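Local coordinates for Serine/threonine-protein kinase-like protein ACR4 (Arabidopsis thaliana, PDB 7A0J), which is the ectodomain of a plant membrane receptor kinase that, paired with the CLE40 peptide, controls formative cell divisions in root meristems, at residues M63-W71 and G80-Y91; K183-I194 and L233-A243. All coordinates share one frame; numbering follows the deposited sequence.

Contact 1: M63-W71 and G80-Y91; sequences MLSHQPYCW and GVPQPMTKGAEY. With EDO (1,2-ethanediol), chain G.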
loop_
_atom_site.group_PDB
_atom_site.type_symbol
_atom_site.label_atom_id
_atom_site.label_comp_id
_atom_site.label_asym_id
_atom_site.label_seq_id
_atom_site.Cartn_x
_atom_site.Cartn_y
_atom_site.Cartn_z
ATOM N N MET A 63 -14.560 8.015 2.864
ATOM C CA MET A 63 -15.729 7.124 2.630
ATOM C C MET A 63 -16.850 7.894 1.919
ATOM O O MET A 63 -17.514 7.289 1.060
ATOM C CB MET A 63 -16.257 6.563 3.953
ATOM C CG MET A 63 -17.310 5.487 3.779
ATOM S SD MET A 63 -17.800 4.761 5.358
ATOM C CE MET A 63 -18.855 6.062 5.998
ATOM N N LEU A 64 -17.055 9.171 2.262
ATOM C CA LEU A 64 -18.201 9.985 1.769
ATOM C C LEU A 64 -17.839 10.667 0.443
ATOM O O LEU A 64 -18.576 10.458 -0.538
ATOM C CB LEU A 64 -18.592 11.008 2.841
ATOM C CG LEU A 64 -19.036 10.419 4.182
ATOM C CD1 LEU A 64 -19.390 11.520 5.169
ATOM C CD2 LEU A 64 -20.213 9.470 4.004
ATOM N N SER A 65 -16.750 11.441 0.412
ATOM C CA SER A 65 -16.339 12.280 -0.747
ATOM C C SER A 65 -15.568 11.449 -1.784
ATOM O O SER A 65 -15.504 11.888 -2.948
ATOM C CB SER A 65 -15.529 13.462 -0.293
ATOM O OG SER A 65 -14.258 13.052 0.187
ATOM N N HIS A 66 -14.995 10.310 -1.378
ATOM C CA HIS A 66 -14.189 9.397 -2.237
ATOM C C HIS A 66 -12.969 10.143 -2.796
ATOM O O HIS A 66 -12.565 9.850 -3.938
ATOM C CB HIS A 66 -15.063 8.778 -3.342
ATOM C CG HIS A 66 -16.158 7.904 -2.826
ATOM N ND1 HIS A 66 -17.435 7.930 -3.353
ATOM C CD2 HIS A 66 -16.174 6.983 -1.840
ATOM C CE1 HIS A 66 -18.189 7.059 -2.714
ATOM N NE2 HIS A 66 -17.439 6.465 -1.779
ATOM N N GLN A 67 -12.400 11.064 -2.010
ATOM C CA GLN A 67 -11.189 11.845 -2.374
ATOM C C GLN A 67 -10.033 11.406 -1.480
ATOM O O GLN A 67 -10.249 11.013 -0.335
ATOM C CB GLN A 67 -11.455 13.346 -2.243
ATOM C CG GLN A 67 -12.508 13.856 -3.215
ATOM C CD GLN A 67 -12.593 15.363 -3.264
ATOM O OE1 GLN A 67 -12.332 16.057 -2.284
ATOM N NE2 GLN A 67 -12.973 15.881 -4.421
ATOM N N PRO A 68 -8.775 11.453 -1.973
ATOM C CA PRO A 68 -7.614 11.239 -1.112
ATOM C C PRO A 68 -7.526 12.346 -0.050
ATOM O O PRO A 68 -7.867 13.477 -0.348
ATOM C CB PRO A 68 -6.401 11.261 -2.056
ATOM C CG PRO A 68 -6.901 11.890 -3.345
ATOM C CD PRO A 68 -8.404 11.706 -3.372
ATOM N N TYR A 69 -7.109 11.981 1.165
ATOM C CA TYR A 69 -6.898 12.905 2.309
ATOM C C TYR A 69 -5.667 12.443 3.093
ATOM O O TYR A 69 -5.707 11.339 3.677
ATOM C CB TYR A 69 -8.135 12.956 3.207
ATOM C CG TYR A 69 -8.077 14.009 4.285
ATOM C CD1 TYR A 69 -8.483 15.311 4.031
ATOM C CD2 TYR A 69 -7.608 13.715 5.555
ATOM C CE1 TYR A 69 -8.432 16.290 5.011
ATOM C CE2 TYR A 69 -7.553 14.681 6.548
ATOM C CZ TYR A 69 -7.967 15.974 6.275
ATOM O OH TYR A 69 -7.922 16.936 7.242
ATOM N N CYS A 70 -4.609 13.258 3.084
ATOM C CA CYS A 70 -3.309 12.970 3.745
ATOM C C CYS A 70 -3.151 13.846 4.991
ATOM O O CYS A 70 -3.655 14.985 4.994
ATOM C CB CYS A 70 -2.145 13.191 2.788
ATOM S SG CYS A 70 -2.308 12.267 1.239
ATOM N N TRP A 71 -2.476 13.317 6.013
ATOM C CA TRP A 71 -2.083 14.067 7.235
ATOM C C TRP A 71 -0.659 13.674 7.638
ATOM O O TRP A 71 -0.196 12.583 7.235
ATOM C CB TRP A 71 -3.104 13.862 8.360
ATOM C CG TRP A 71 -3.246 12.459 8.864
ATOM C CD1 TRP A 71 -2.674 11.935 9.985
ATOM C CD2 TRP A 71 -4.064 11.415 8.308
ATOM N NE1 TRP A 71 -3.058 10.634 10.155
ATOM C CE2 TRP A 71 -3.910 10.285 9.141
ATOM C CE3 TRP A 71 -4.897 11.316 7.187
ATOM C CZ2 TRP A 71 -4.555 9.076 8.883
ATOM C CZ3 TRP A 71 -5.538 10.123 6.936
ATOM C CH2 TRP A 71 -5.366 9.019 7.772
ATOM N N GLY A 80 -3.954 17.100 3.486
ATOM C CA GLY A 80 -5.385 17.226 3.155
ATOM C C GLY A 80 -5.681 16.647 1.783
ATOM O O GLY A 80 -4.932 15.751 1.348
ATOM N N VAL A 81 -6.727 17.145 1.116
ATOM C CA VAL A 81 -7.097 16.745 -0.275
ATOM C C VAL A 81 -6.090 17.393 -1.221
ATOM O O VAL A 81 -6.022 18.618 -1.304
ATOM C CB VAL A 81 -8.548 17.131 -0.620
ATOM C CG1 VAL A 81 -8.907 16.766 -2.052
ATOM C CG2 VAL A 81 -9.542 16.511 0.352
ATOM N N PRO A 82 -5.280 16.599 -1.961
ATOM C CA PRO A 82 -4.161 17.143 -2.732
ATOM C C PRO A 82 -4.615 17.956 -3.952
ATOM O O PRO A 82 -5.520 17.517 -4.632
ATOM C CB PRO A 82 -3.398 15.888 -3.185
ATOM C CG PRO A 82 -4.467 14.821 -3.257
ATOM C CD PRO A 82 -5.401 15.140 -2.108
ATOM N N GLN A 83 -3.977 19.109 -4.181
ATOM C CA GLN A 83 -4.168 19.970 -5.379
ATOM C C GLN A 83 -3.045 19.678 -6.373
ATOM O O GLN A 83 -1.937 19.346 -5.961
ATOM C CB GLN A 83 -4.175 21.447 -4.977
ATOM C CG GLN A 83 -5.411 21.866 -4.193
ATOM C CD GLN A 83 -6.680 21.786 -5.008
ATOM O OE1 GLN A 83 -6.683 22.016 -6.213
ATOM N NE2 GLN A 83 -7.776 21.444 -4.352
ATOM N N PRO A 84 -3.272 19.789 -7.704
ATOM C CA PRO A 84 -4.574 20.146 -8.273
ATOM C C PRO A 84 -5.630 19.040 -8.123
ATOM O O PRO A 84 -5.313 17.888 -8.344
ATOM C CB PRO A 84 -4.291 20.374 -9.769
ATOM C CG PRO A 84 -2.778 20.436 -9.882
ATOM C CD PRO A 84 -2.261 19.576 -8.749
ATOM N N MET A 85 -6.855 19.425 -7.754
ATOM C CA MET A 85 -8.026 18.518 -7.616
ATOM C C MET A 85 -9.219 19.145 -8.342
ATOM O O MET A 85 -9.479 20.344 -8.120
ATOM C CB MET A 85 -8.381 18.306 -6.140
ATOM C CG MET A 85 -9.575 17.391 -5.908
ATOM S SD MET A 85 -9.304 15.699 -6.496
ATOM C CE MET A 85 -8.079 15.122 -5.322
ATOM N N THR A 86 -9.895 18.364 -9.188
ATOM C CA THR A 86 -11.189 18.731 -9.819
ATOM C C THR A 86 -12.281 18.621 -8.750
ATOM O O THR A 86 -12.339 17.571 -8.080
ATOM C CB THR A 86 -11.468 17.861 -11.052
ATOM O OG1 THR A 86 -10.430 18.118 -11.999
ATOM C CG2 THR A 86 -12.815 18.131 -11.687
ATOM N N LYS A 87 -13.089 19.673 -8.584
ATOM C CA LYS A 87 -14.218 19.723 -7.614
ATOM C C LYS A 87 -15.194 18.582 -7.929
ATOM O O LYS A 87 -15.597 18.463 -9.101
ATOM C CB LYS A 87 -14.919 21.083 -7.674
ATOM C CG LYS A 87 -15.999 21.300 -6.623
ATOM C CD LYS A 87 -16.551 22.709 -6.602
ATOM C CE LYS A 87 -17.817 22.832 -5.783
ATOM N NZ LYS A 87 -18.117 24.242 -5.433
ATOM N N GLY A 88 -15.528 17.765 -6.925
ATOM C CA GLY A 88 -16.497 16.656 -7.036
ATOM C C GLY A 88 -15.886 15.379 -7.597
ATOM O O GLY A 88 -16.639 14.397 -7.747
ATOM N N ALA A 89 -14.580 15.373 -7.891
ATOM C CA ALA A 89 -13.840 14.197 -8.412
ATOM C C ALA A 89 -13.851 13.083 -7.361
ATOM O O ALA A 89 -13.594 13.384 -6.179
ATOM C CB ALA A 89 -12.428 14.584 -8.782
ATOM N N GLU A 90 -14.148 11.850 -7.784
ATOM C CA GLU A 90 -14.194 10.640 -6.919
ATOM C C GLU A 90 -13.100 9.661 -7.357
ATOM O O GLU A 90 -12.756 9.650 -8.556
ATOM C CB GLU A 90 -15.567 9.976 -7.001
ATOM C CG GLU A 90 -16.705 10.889 -6.591
ATOM C CD GLU A 90 -18.056 10.199 -6.534
ATOM O OE1 GLU A 90 -19.003 10.711 -7.154
ATOM O OE2 GLU A 90 -18.152 9.151 -5.868
ATOM N N TYR A 91 -12.591 8.869 -6.410
ATOM C CA TYR A 91 -11.478 7.904 -6.600
ATOM C C TYR A 91 -11.879 6.546 -6.015
ATOM O O TYR A 91 -12.625 6.512 -5.016
ATOM C CB TYR A 91 -10.193 8.464 -5.982
ATOM C CG TYR A 91 -9.655 9.672 -6.705
ATOM C CD1 TYR A 91 -10.156 10.939 -6.454
ATOM C CD2 TYR A 91 -8.668 9.548 -7.671
ATOM C CE1 TYR A 91 -9.683 12.053 -7.130
ATOM C CE2 TYR A 91 -8.181 10.649 -8.355
ATOM C CZ TYR A 91 -8.690 11.908 -8.084
ATOM O OH TYR A 91 -8.217 13.000 -8.752
HETATM C C1 EDO G . -8.664 17.304 10.914
HETATM O O1 EDO G . -9.706 17.232 9.965
HETATM C C2 EDO G . -7.654 16.229 10.756
HETATM O O2 EDO G . -6.989 16.251 9.507
#
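His66 O is approached by two groups of the segment opposite: Tyr91 N donates to it at 2.7 Å in the carbonyl plane, and Glu90 CA lies 3.5 Å from His66 O in a CA-H...O contact. This clips the turn before strand 68-72, an outer strand of a beta-propeller blade, to the linker entering the next blade at strand 91-96. Alongside, His66 ND1 gives a fairly straight bond (161°) to Glu90 OE2 at 2.9 Å, with ring and carboxylate planes only 13° apart; OE2 is met on its anti side. Leu64 O stands over one face of the imidazole. Gln67, extended beyond CG, carries its amide across to Ala89 O, where NE2 lands on a lone pair at 3.1 Å. Pro68 then fits between three apolar neighbours, its CD 3.6 Å from Tyr91 CD1 while CG meets Pro82 and the Met85 CE methyl comes up against Pro68 CD. At the far end Cys70, disulfide-bonded to Cys59, pairs with Gly80 through two backbone hydrogen bonds in a single antiparallel bridge. With CG anti to the backbone N (chi1 -172°), the Tyr69 ring lies over Gly80 CA, and its OH hydrogen-bonds at 2.5 Å with O2 of a 1,2-ethanediol, probably from the crystallisation liquor.

Contact 2: K183-I194 and L233-A243; sequences KIAAGGYHVCGI and LLAVVGGKFYA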
loop_
_atom_site.group_PDB
_atom_site.type_symbol
_atom_site.label_atom_id
_atom_site.label_comp_id
_atom_site.label_asym_id
_atom_site.label_seq_id
_atom_site.Cartn_x
_atom_site.Cartn_y
_atom_site.Cartn_z
ATOM N N LYS A 183 -3.248 -10.495 -6.663
ATOM C CA LYS A 183 -2.767 -9.408 -5.766
ATOM C C LYS A 183 -1.328 -9.029 -6.138
ATOM O O LYS A 183 -0.576 -9.922 -6.577
ATOM C CB LYS A 183 -2.859 -9.847 -4.300
ATOM C CG LYS A 183 -4.273 -10.115 -3.799
ATOM C CD LYS A 183 -4.373 -10.292 -2.303
ATOM C CE LYS A 183 -5.799 -10.486 -1.832
ATOM N NZ LYS A 183 -5.852 -10.896 -0.409
ATOM N N ILE A 184 -0.976 -7.748 -5.990
ATOM C CA ILE A 184 0.421 -7.233 -6.113
ATOM C C ILE A 184 0.738 -6.351 -4.899
ATOM O O ILE A 184 -0.203 -5.778 -4.306
ATOM C CB ILE A 184 0.645 -6.480 -7.442
ATOM C CG1 ILE A 184 -0.346 -5.327 -7.634
ATOM C CG2 ILE A 184 0.620 -7.447 -8.619
ATOM C CD1 ILE A 184 0.138 -4.262 -8.590
ATOM N N ALA A 185 2.021 -6.267 -4.542
ATOM C CA ALA A 185 2.561 -5.387 -3.482
ATOM C C ALA A 185 3.906 -4.820 -3.944
ATOM O O ALA A 185 4.907 -5.568 -3.930
ATOM C CB ALA A 185 2.695 -6.147 -2.186
ATOM N N ALA A 186 3.910 -3.554 -4.364
ATOM C CA ALA A 186 5.125 -2.788 -4.718
ATOM C C ALA A 186 5.924 -2.514 -3.440
ATOM O O ALA A 186 5.307 -2.135 -2.423
ATOM C CB ALA A 186 4.749 -1.508 -5.425
ATOM N N GLY A 187 7.236 -2.753 -3.489
ATOM C CA GLY A 187 8.207 -2.313 -2.470
ATOM C C GLY A 187 8.997 -1.126 -2.984
ATOM O O GLY A 187 8.539 -0.498 -3.956
ATOM N N GLY A 188 10.152 -0.842 -2.376
ATOM C CA GLY A 188 11.040 0.266 -2.774
ATOM C C GLY A 188 11.416 0.191 -4.245
ATOM O O GLY A 188 11.120 1.152 -4.982
ATOM N N TYR A 189 12.043 -0.914 -4.661
ATOM C CA TYR A 189 12.642 -1.092 -6.012
ATOM C C TYR A 189 12.326 -2.495 -6.544
ATOM O O TYR A 189 13.128 -3.046 -7.326
ATOM C CB TYR A 189 14.146 -0.814 -5.944
ATOM C CG TYR A 189 14.494 0.450 -5.201
ATOM C CD1 TYR A 189 14.525 1.676 -5.848
ATOM C CD2 TYR A 189 14.756 0.431 -3.840
ATOM C CE1 TYR A 189 14.826 2.845 -5.168
ATOM C CE2 TYR A 189 15.059 1.592 -3.145
ATOM C CZ TYR A 189 15.094 2.803 -3.812
ATOM O OH TYR A 189 15.394 3.950 -3.136
ATOM N N HIS A 190 11.178 -3.045 -6.142
ATOM C CA HIS A 190 10.679 -4.377 -6.568
ATOM C C HIS A 190 9.152 -4.406 -6.468
ATOM O O HIS A 190 8.578 -3.532 -5.783
ATOM C CB HIS A 190 11.305 -5.489 -5.714
ATOM C CG HIS A 190 10.624 -5.672 -4.400
ATOM N ND1 HIS A 190 11.001 -4.971 -3.273
ATOM C CD2 HIS A 190 9.576 -6.443 -4.037
ATOM C CE1 HIS A 190 10.225 -5.315 -2.268
ATOM N NE2 HIS A 190 9.340 -6.214 -2.710
ATOM N N VAL A 191 8.535 -5.392 -7.120
ATOM C CA VAL A 191 7.099 -5.758 -6.949
ATOM C C VAL A 191 7.033 -7.267 -6.703
ATOM O O VAL A 191 7.744 -8.006 -7.413
ATOM C CB VAL A 191 6.253 -5.352 -8.171
ATOM C CG1 VAL A 191 4.769 -5.596 -7.938
ATOM C CG2 VAL A 191 6.498 -3.906 -8.576
ATOM N N CYS A 192 6.241 -7.693 -5.717
ATOM C CA CYS A 192 5.837 -9.108 -5.510
ATOM C C CYS A 192 4.351 -9.239 -5.847
ATOM O O CYS A 192 3.574 -8.352 -5.448
ATOM C CB CYS A 192 6.116 -9.584 -4.090
ATOM S SG CYS A 192 7.881 -9.723 -3.709
ATOM N N GLY A 193 3.988 -10.292 -6.583
ATOM C CA GLY A 193 2.602 -10.592 -6.983
ATOM C C GLY A 193 2.227 -12.014 -6.621
ATOM O O GLY A 193 3.044 -12.921 -6.865
ATOM N N ILE A 194 1.044 -12.199 -6.033
ATOM C CA ILE A 194 0.429 -13.538 -5.805
ATOM C C ILE A 194 -0.255 -13.942 -7.115
ATOM O O ILE A 194 -1.216 -13.251 -7.511
ATOM C CB ILE A 194 -0.536 -13.514 -4.602
ATOM C CG1 ILE A 194 0.183 -13.084 -3.321
ATOM C CG2 ILE A 194 -1.225 -14.861 -4.433
ATOM C CD1 ILE A 194 -0.734 -12.844 -2.143
ATOM N N LEU A 233 0.407 -18.102 -0.558
ATOM C CA LEU A 233 0.295 -16.889 0.300
ATOM C C LEU A 233 -1.112 -16.294 0.171
ATOM O O LEU A 233 -1.669 -16.334 -0.944
ATOM C CB LEU A 233 1.355 -15.864 -0.119
ATOM C CG LEU A 233 2.814 -16.296 0.026
ATOM C CD1 LEU A 233 3.737 -15.091 -0.083
ATOM C CD2 LEU A 233 3.058 -17.024 1.339
ATOM N N LEU A 234 -1.653 -15.765 1.276
ATOM C CA LEU A 234 -2.946 -15.028 1.328
ATOM C C LEU A 234 -2.702 -13.543 1.041
ATOM O O LEU A 234 -3.540 -12.931 0.354
ATOM C CB LEU A 234 -3.586 -15.204 2.709
ATOM C CG LEU A 234 -4.272 -16.547 2.957
ATOM C CD1 LEU A 234 -4.574 -16.728 4.438
ATOM C CD2 LEU A 234 -5.545 -16.677 2.133
ATOM N N ALA A 235 -1.605 -12.988 1.569
ATOM C CA ALA A 235 -1.231 -11.560 1.447
ATOM C C ALA A 235 0.280 -11.429 1.233
ATOM O O ALA A 235 1.028 -12.337 1.647
ATOM C CB ALA A 235 -1.671 -10.808 2.678
ATOM N N VAL A 236 0.700 -10.330 0.603
ATOM C CA VAL A 236 2.130 -9.951 0.414
ATOM C C VAL A 236 2.254 -8.435 0.601
ATOM O O VAL A 236 1.310 -7.708 0.233
ATOM C CB VAL A 236 2.659 -10.418 -0.957
ATOM C CG1 VAL A 236 1.846 -9.850 -2.112
ATOM C CG2 VAL A 236 4.138 -10.101 -1.133
ATOM N N VAL A 237 3.371 -7.988 1.181
ATOM C CA VAL A 237 3.718 -6.547 1.364
ATOM C C VAL A 237 5.178 -6.354 0.943
ATOM O O VAL A 237 5.942 -7.335 1.000
ATOM C CB VAL A 237 3.471 -6.080 2.813
ATOM C CG1 VAL A 237 1.993 -6.128 3.172
ATOM C CG2 VAL A 237 4.292 -6.867 3.824
ATOM N N GLY A 238 5.534 -5.136 0.531
ATOM C CA GLY A 238 6.890 -4.773 0.082
ATOM C C GLY A 238 7.495 -3.684 0.948
ATOM O O GLY A 238 6.881 -2.604 1.058
ATOM N N GLY A 239 8.648 -3.969 1.560
ATOM C CA GLY A 239 9.536 -2.963 2.171
ATOM C C GLY A 239 10.476 -2.382 1.131
ATOM O O GLY A 239 10.265 -2.655 -0.069
ATOM N N LYS A 240 11.489 -1.628 1.561
ATOM C CA LYS A 240 12.420 -0.924 0.639
ATOM C C LYS A 240 13.313 -1.944 -0.079
ATOM O O LYS A 240 13.473 -1.801 -1.306
ATOM C CB LYS A 240 13.244 0.135 1.375
ATOM C CG LYS A 240 14.231 0.880 0.487
ATOM C CD LYS A 240 14.513 2.303 0.920
ATOM C CE LYS A 240 13.400 3.263 0.551
ATOM N NZ LYS A 240 13.932 4.514 -0.035
ATOM N N PHE A 241 13.862 -2.932 0.640
ATOM C CA PHE A 241 14.788 -3.959 0.088
ATOM C C PHE A 241 14.361 -5.377 0.498
ATOM O O PHE A 241 15.218 -6.281 0.477
ATOM C CB PHE A 241 16.221 -3.681 0.550
ATOM C CG PHE A 241 16.770 -2.339 0.136
ATOM C CD1 PHE A 241 16.907 -2.011 -1.204
ATOM C CD2 PHE A 241 17.169 -1.410 1.087
ATOM C CE1 PHE A 241 17.419 -0.780 -1.585
ATOM C CE2 PHE A 241 17.683 -0.180 0.705
ATOM C CZ PHE A 241 17.806 0.134 -0.630
ATOM N N TYR A 242 13.085 -5.578 0.835
ATOM C CA TYR A 242 12.539 -6.879 1.307
ATOM C C TYR A 242 11.038 -6.955 1.006
ATOM O O TYR A 242 10.423 -5.921 0.689
ATOM C CB TYR A 242 12.794 -7.058 2.807
ATOM C CG TYR A 242 11.892 -6.230 3.687
ATOM C CD1 TYR A 242 12.286 -4.982 4.141
ATOM C CD2 TYR A 242 10.632 -6.679 4.043
ATOM C CE1 TYR A 242 11.457 -4.208 4.938
ATOM C CE2 TYR A 242 9.788 -5.916 4.832
ATOM C CZ TYR A 242 10.201 -4.675 5.282
ATOM O OH TYR A 242 9.375 -3.922 6.062
ATOM N N ALA A 243 10.473 -8.159 1.124
ATOM C CA ALA A 243 9.017 -8.427 1.090
ATOM C C ALA A 243 8.660 -9.364 2.247
ATOM O O ALA A 243 9.561 -10.075 2.732
ATOM C CB ALA A 243 8.625 -9.017 -0.244
HETATM O O HOH W 1 3.727 -3.179 -0.342
HETATM O O HOH W 2 13.265 -3.226 -3.273
#
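This is a blade-to-blade interface near the middle of the propeller: the hairpin of strands 183-186 and 190-194 faces strand 235-238 and the turn into strand 242-243. Strands 183-186 and 235-238 run nearly parallel, 18° apart, yet meet mainly through side chains, as expected of stacked sheets. Val236 carries the apolar part of the contact. With CG1 between its backbone N and carbonyl carbon (chi1 58°), that methyl touches Ala185 CB and Ile194 CG1, each at 3.8 Å, while CG2 rests 3.6 Å from Cys192 CB. At the start of strand 183-186, Lys183 stretches its extended chain and hydrogen-bonds through NZ to Leu234 O at 3.2 Å. At the turns, glycines let the backbones close up: a CB on Gly238 would clash with Gly187 CA and Ala186 O. Gly188 N bonds directly to Gly239 O at 2.9 Å, and water 1 links Ala186 O to Gly238 N. His190 inserts its ring edge-on, CE1 3.0 Å from Tyr242 O, and ND1 meets water 2 in the ring plane at 2.9 Å; that water also accepts from Tyr189 N. Putting an alanine at His190 would probably leave water 2 without its imidazole partner and open a gap beside Ala243 CB. Nearby, the Tyr189 and Phe241 rings lie side by side, planes 18° apart but slid so far that they barely overlap. Equivalent hairpins of repeats 5 and 6, packed face against face with their glycine-containing turns meeting, are typical of adjacent blades in a beta-propeller.

How the contacts relate
The two contacts lie on opposite sides of the chain's centre, their own centres 26 Å apart and their nearest atoms about 16 Å apart, so they do not touch. They follow one another along the chain: contact 1 closes before contact 2 opens. No strand or sheet is shared. Contact 1 sits farther out, about 18 Å from the chain centre, where strand 68-72 of repeat 2 meets the linker to strand 91-96. Contact 2, about 9 Å from that centre, stacks the sheet starting at 181-186 on the one starting at 233-238. Together they are consistent with two kinds of join in the ectodomain propeller, linker to blade and blade to blade.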